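Local coordinates for protein DspB (Aggregatibacter actinomycetemcomitans, PDB 1YHT) that probably hydrolyses terminal beta-linked N-acetylhexosamine residues as a family 20 glycoside hydrolase, and thereby probably helps to disperse biofilm, at residues A[116-121]-A[149-154]; A[155-160]-A[199-204]. All blocks are in the same frame, centred on the assembly; numbering follows the deposited sequence.

Contact 1: A[116-121]-A[149-154]; sequences DSPNHM and IDITNA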
loop_
_atom_site.group_PDB
_atom_site.type_symbol
_atom_site.label_atom_id
_atom_site.label_comp_id
_atom_site.label_asym_id
_atom_site.label_seq_id
_atom_site.Cartn_x
_atom_site.Cartn_y
_atom_site.Cartn_z
ATOM N N ASP A 116 -6.429 0.616 3.244
ATOM C CA ASP A 116 -6.467 -0.823 3.121
ATOM C C ASP A 116 -7.753 -1.373 3.790
ATOM O O ASP A 116 -8.236 -0.850 4.804
ATOM C CB ASP A 116 -5.194 -1.464 3.712
ATOM C CG ASP A 116 -4.934 -2.865 3.192
ATOM O OD1 ASP A 116 -5.858 -3.478 2.584
ATOM O OD2 ASP A 116 -3.795 -3.366 3.441
ATOM N N SER A 117 -8.293 -2.385 3.146
ATOM C CA SER A 117 -9.477 -3.122 3.592
ATOM C C SER A 117 -9.582 -4.352 2.704
ATOM O O SER A 117 -8.958 -4.407 1.629
ATOM C CB SER A 117 -10.740 -2.276 3.550
ATOM O OG SER A 117 -11.375 -2.270 2.281
ATOM N N PRO A 118 -10.358 -5.370 3.150
ATOM C CA PRO A 118 -11.127 -5.457 4.387
ATOM C C PRO A 118 -10.350 -5.782 5.645
ATOM O O PRO A 118 -10.914 -5.654 6.736
ATOM C CB PRO A 118 -12.102 -6.633 4.112
ATOM C CG PRO A 118 -11.459 -7.444 3.139
ATOM C CD PRO A 118 -10.545 -6.553 2.309
ATOM N N ASN A 119 -9.107 -6.244 5.504
ATOM C CA ASN A 119 -8.229 -6.505 6.658
ATOM C C ASN A 119 -7.296 -5.277 6.843
ATOM O O ASN A 119 -7.557 -4.219 6.255
ATOM C CB ASN A 119 -7.513 -7.863 6.441
ATOM C CG ASN A 119 -7.228 -8.636 7.760
ATOM O OD1 ASN A 119 -7.801 -9.743 8.031
ATOM N ND2 ASN A 119 -6.331 -8.087 8.572
ATOM N N HIS A 120 -6.229 -5.411 7.635
ATOM C CA HIS A 120 -5.206 -4.367 7.751
ATOM C C HIS A 120 -5.842 -2.990 8.049
ATOM O O HIS A 120 -5.458 -1.950 7.492
ATOM C CB HIS A 120 -4.329 -4.369 6.493
ATOM C CG HIS A 120 -3.361 -5.516 6.436
ATOM N ND1 HIS A 120 -2.263 -5.598 7.267
ATOM C CD2 HIS A 120 -3.330 -6.634 5.661
ATOM C CE1 HIS A 120 -1.604 -6.721 7.012
ATOM N NE2 HIS A 120 -2.216 -7.359 6.025
ATOM N N MET A 121 -6.817 -2.984 8.967
ATOM C CA MET A 121 -7.548 -1.741 9.275
ATOM C C MET A 121 -7.910 -1.567 10.718
ATOM O O MET A 121 -8.836 -0.823 11.036
ATOM C CB MET A 121 -8.773 -1.575 8.346
ATOM C CG MET A 121 -9.819 -2.648 8.398
ATOM S SD MET A 121 -11.240 -2.397 7.311
ATOM C CE MET A 121 -11.616 -0.676 7.623
ATOM N N ILE A 149 -13.750 -5.572 8.111
ATOM C CA ILE A 149 -15.006 -4.927 7.806
ATOM C C ILE A 149 -15.913 -5.951 7.132
ATOM O O ILE A 149 -15.417 -6.884 6.438
ATOM C CB ILE A 149 -14.773 -3.679 6.876
ATOM C CG1 ILE A 149 -15.943 -2.682 6.971
ATOM C CG2 ILE A 149 -14.597 -4.102 5.455
ATOM C CD1 ILE A 149 -15.823 -1.710 8.069
ATOM N N ASP A 150 -17.230 -5.797 7.313
ATOM C CA ASP A 150 -18.178 -6.685 6.634
ATOM C C ASP A 150 -18.426 -6.266 5.207
ATOM O O ASP A 150 -19.234 -5.365 4.948
ATOM C CB ASP A 150 -19.515 -6.707 7.365
ATOM C CG ASP A 150 -20.445 -7.783 6.854
ATOM O OD1 ASP A 150 -20.224 -8.379 5.751
ATOM O OD2 ASP A 150 -21.446 -7.967 7.553
ATOM N N ILE A 151 -17.773 -6.950 4.273
ATOM C CA ILE A 151 -17.846 -6.543 2.839
ATOM C C ILE A 151 -19.231 -6.787 2.184
ATOM O O ILE A 151 -19.528 -6.313 1.042
ATOM C CB ILE A 151 -16.736 -7.246 2.036
ATOM C CG1 ILE A 151 -16.850 -8.777 2.169
ATOM C CG2 ILE A 151 -15.320 -6.769 2.494
ATOM C CD1 ILE A 151 -15.908 -9.527 1.239
ATOM N N THR A 152 -20.094 -7.474 2.919
ATOM C CA THR A 152 -21.470 -7.768 2.487
ATOM C C THR A 152 -22.494 -6.761 3.000
ATOM O O THR A 152 -23.636 -6.738 2.533
ATOM C CB THR A 152 -21.908 -9.181 2.945
ATOM O OG1 THR A 152 -22.134 -9.227 4.366
ATOM C CG2 THR A 152 -20.827 -10.200 2.586
ATOM N N ASN A 153 -22.114 -5.964 3.992
ATOM C CA ASN A 153 -23.012 -5.009 4.620
ATOM C C ASN A 153 -23.000 -3.635 3.882
ATOM O O ASN A 153 -22.000 -2.936 3.863
ATOM C CB ASN A 153 -22.576 -4.842 6.080
ATOM C CG ASN A 153 -23.543 -4.006 6.917
ATOM O OD1 ASN A 153 -24.299 -3.194 6.396
ATOM N ND2 ASN A 153 -23.492 -4.202 8.247
ATOM N N ALA A 154 -24.145 -3.239 3.343
ATOM C CA ALA A 154 -24.267 -1.994 2.621
ATOM C C ALA A 154 -23.769 -0.823 3.478
ATOM O O ALA A 154 -23.138 0.113 2.955
ATOM C CB ALA A 154 -25.709 -1.769 2.189
#
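Between Ile149 and Ile151, which both press on Pro118, Asp150 OD1 is gripped by two groups of Thr152. The backbone N of Thr152 approaches Asp150 OD1 at 3.0 Å from above the carboxylate plane, making an Asx turn. Thr152 OG1 donates to Asp150 OD1 from the same face, on the syn side, at an unusually short 2.5 Å whose exact length is doubtful. Both lie in the type I turn 150-153, closed by Asn153 N on Asp150 O. The one hydrogen bond between the segments runs from Ile149 N to Pro118 O (3.2 Å), on a lone pair in the carbonyl plane. Pro118, which follows a cis peptide bond, sets its CB against two methyls: Ile151 CG2 at 3.6 Å and Ile149 CG2 at 3.8 Å. Ile149 has CG1 anti to its backbone N (chi1 -158°), which leaves CG2 facing Pro118. Met121 reaches Ile149 with its sulfur, SD 3.8 Å from Ile149 CB, the two side chains crossing at roughly a right angle. Just before Met121, His120 hydrogen-bonds to Asp56 and Glu184. The contact packs the turn before helix 154-171 onto the loop beyond strand 110-117, at the C-terminal strand ends, where TIM barrels carry their active sites.

Contact 2: A[155-160]-A[199-204]; sequences DSITFM and ANKLSY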
loop_
_atom_site.group_PDB
_atom_site.type_symbol
_atom_site.label_atom_id
_atom_site.label_comp_id
_atom_site.label_asym_id
_atom_site.label_seq_id
_atom_site.Cartn_x
_atom_site.Cartn_y
_atom_site.Cartn_z
ATOM N N ASP A 155 -24.049 -0.886 4.776
ATOM C CA ASP A 155 -23.697 0.162 5.711
ATOM C C ASP A 155 -22.180 0.261 5.854
ATOM O O ASP A 155 -21.648 1.338 5.959
ATOM C CB ASP A 155 -24.370 -0.012 7.067
ATOM C CG ASP A 155 -25.881 0.079 6.971
ATOM O OD1 ASP A 155 -26.381 0.647 5.979
ATOM O OD2 ASP A 155 -26.557 -0.424 7.874
ATOM N N SER A 156 -21.527 -0.891 5.832
ATOM C CA SER A 156 -20.096 -0.987 5.863
ATOM C C SER A 156 -19.461 -0.401 4.632
ATOM O O SER A 156 -18.448 0.330 4.730
ATOM C CB SER A 156 -19.682 -2.440 6.081
ATOM O OG SER A 156 -20.255 -2.861 7.328
ATOM N N ILE A 157 -20.094 -0.657 3.481
ATOM C CA ILE A 157 -19.648 -0.073 2.217
ATOM C C ILE A 157 -19.831 1.452 2.202
ATOM O O ILE A 157 -18.919 2.191 1.825
ATOM C CB ILE A 157 -20.368 -0.713 1.031
ATOM C CG1 ILE A 157 -20.041 -2.199 1.029
ATOM C CG2 ILE A 157 -19.948 -0.058 -0.297
ATOM C CD1 ILE A 157 -20.958 -3.052 0.099
ATOM N N THR A 158 -20.987 1.914 2.647
ATOM C CA THR A 158 -21.244 3.340 2.801
ATOM C C THR A 158 -20.187 4.001 3.713
ATOM O O THR A 158 -19.653 5.030 3.399
ATOM C CB THR A 158 -22.664 3.569 3.343
ATOM O OG1 THR A 158 -23.632 3.092 2.378
ATOM C CG2 THR A 158 -22.945 5.094 3.572
ATOM N N PHE A 159 -19.925 3.406 4.865
ATOM C CA PHE A 159 -18.900 3.913 5.766
ATOM C C PHE A 159 -17.518 4.043 5.105
ATOM O O PHE A 159 -16.872 5.107 5.197
ATOM C CB PHE A 159 -18.768 3.046 7.015
ATOM C CG PHE A 159 -17.578 3.402 7.822
ATOM C CD1 PHE A 159 -17.611 4.519 8.643
ATOM C CD2 PHE A 159 -16.388 2.694 7.683
ATOM C CE1 PHE A 159 -16.467 4.914 9.377
ATOM C CE2 PHE A 159 -15.251 3.090 8.376
ATOM C CZ PHE A 159 -15.299 4.203 9.245
ATOM N N MET A 160 -17.082 2.964 4.451
ATOM C CA MET A 160 -15.812 2.908 3.733
ATOM C C MET A 160 -15.730 4.026 2.718
ATOM O O MET A 160 -14.714 4.701 2.652
ATOM C CB MET A 160 -15.591 1.569 3.006
ATOM C CG MET A 160 -15.158 0.467 3.911
ATOM S SD MET A 160 -13.746 0.852 4.955
ATOM C CE MET A 160 -12.475 1.258 3.800
ATOM N N ALA A 199 -14.989 -5.037 -4.171
ATOM C CA ALA A 199 -13.907 -4.331 -4.866
ATOM C C ALA A 199 -14.471 -3.614 -6.102
ATOM O O ALA A 199 -14.097 -2.479 -6.383
ATOM C CB ALA A 199 -12.792 -5.287 -5.249
ATOM N N ASN A 200 -15.394 -4.254 -6.810
ATOM C CA ASN A 200 -16.016 -3.605 -7.952
ATOM C C ASN A 200 -16.754 -2.345 -7.503
ATOM O O ASN A 200 -16.622 -1.306 -8.142
ATOM C CB ASN A 200 -16.933 -4.569 -8.727
ATOM C CG ASN A 200 -16.179 -5.474 -9.674
ATOM O OD1 ASN A 200 -15.011 -5.236 -9.968
ATOM N ND2 ASN A 200 -16.855 -6.519 -10.186
ATOM N N LYS A 201 -17.476 -2.417 -6.394
ATOM C CA LYS A 201 -18.262 -1.252 -5.927
ATOM C C LYS A 201 -17.366 -0.058 -5.602
ATOM O O LYS A 201 -17.670 1.113 -5.924
ATOM C CB LYS A 201 -19.157 -1.603 -4.741
ATOM C CG LYS A 201 -20.466 -2.257 -5.161
ATOM C CD LYS A 201 -21.246 -2.762 -3.974
ATOM C CE LYS A 201 -22.638 -3.255 -4.382
ATOM N NZ LYS A 201 -23.462 -3.565 -3.176
ATOM N N LEU A 202 -16.231 -0.396 -5.001
ATOM C CA LEU A 202 -15.200 0.590 -4.649
ATOM C C LEU A 202 -14.596 1.220 -5.920
ATOM O O LEU A 202 -14.474 2.450 -6.015
ATOM C CB LEU A 202 -14.169 -0.079 -3.728
ATOM C CG LEU A 202 -14.334 0.041 -2.207
ATOM C CD1 LEU A 202 -15.751 0.026 -1.593
ATOM C CD2 LEU A 202 -13.336 -0.749 -1.427
ATOM N N SER A 203 -14.291 0.394 -6.925
ATOM C CA SER A 203 -13.695 0.883 -8.161
ATOM C C SER A 203 -14.618 1.831 -8.930
ATOM O O SER A 203 -14.134 2.846 -9.470
ATOM C CB SER A 203 -13.257 -0.262 -9.077
ATOM O OG SER A 203 -14.341 -0.981 -9.648
ATOM N N TYR A 204 -15.921 1.496 -9.008
ATOM C CA TYR A 204 -16.866 2.360 -9.735
ATOM C C TYR A 204 -17.182 3.675 -8.957
ATOM O O TYR A 204 -17.445 4.708 -9.540
ATOM C CB TYR A 204 -18.132 1.585 -10.104
ATOM C CG TYR A 204 -17.837 0.519 -11.159
ATOM C CD1 TYR A 204 -17.314 0.874 -12.394
ATOM C CD2 TYR A 204 -18.073 -0.825 -10.907
ATOM C CE1 TYR A 204 -17.037 -0.080 -13.354
ATOM C CE2 TYR A 204 -17.786 -1.807 -11.860
ATOM C CZ TYR A 204 -17.282 -1.421 -13.078
ATOM O OH TYR A 204 -17.014 -2.370 -14.031
#
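No ring takes part where Ile157 meets Lys201 and Leu202; the two aromatic residues of these segments, Tyr204 and Phe159, serve other neighbours. The Tyr204 ring has Ser203 OG over one face, 3.9 Å above its plane and offset toward the rim, and its side chain also touches Asn229. Phe159 packs on Val128 and Arg132 of helix 122-132.

The contact itself is made by aliphatic groups, with no hydrogen bond between the two helices. Ile157 supplies both of its branches. Its CG1 stands opposite the carbonyl carbon (chi1 -61°), and from there CD1 extends to Lys201, lying 4.1 Å from Lys201 CD. The lysine chain is extended beyond CG and crosses the isoleucine at about a right angle. Lys201 NZ also lies beside the methyl, 4.2 Å from Ile157 CD1, and with CD it flanks that methyl at the solvent-facing margin of the contact. The other branch of Ile157 turns to Leu202, with CG2 4.4 Å from Leu202 CD1. These are rather open van der Waals approaches, consistent with helices whose nearest CA atoms, those of Ile157 and Leu202, are 8.2 Å apart. Met160, a turn further on, comes close to the second helix without touching this part of it; it packs instead on Tyr198, as Ile157 also does.

Behind the contact, Asn200 O receives two bonds, from Tyr204 N in the regular helical pattern and from Ser203 OG at 2.8 Å, the latter tilted 21° from the carbonyl plane. The Asn200 side chain bonds to Gln227 and Asn229. Helices 154-171 and 192-208 are successive outer helices of the barrel, separated in the chain by strand 177-181, and Ala199 and Ser203 rest on strand 212-216.

From the N terminus, strand 110-117 ends in the first segment of contact 1. The chain then runs through helices 122-132 and 134-140 before 149-154 returns to close that loop. Contact 2 opens at once with 155-160, passes through strand 177-181, and closes at 199-204, so the two loops follow in series and neither encloses the other. Their centres are about 9 Å apart and they touch directly: Met121 CE lies 3.7 Å from Met160 SD, and Ile151 O 3.7 Å from Ile157 CD1. Tyr198 joins them further, meeting side chains of both. Contact 1 ties the end of strand 110-117 to the loop leading into helix 154-171, and contact 2 ties that helix to helix 192-208.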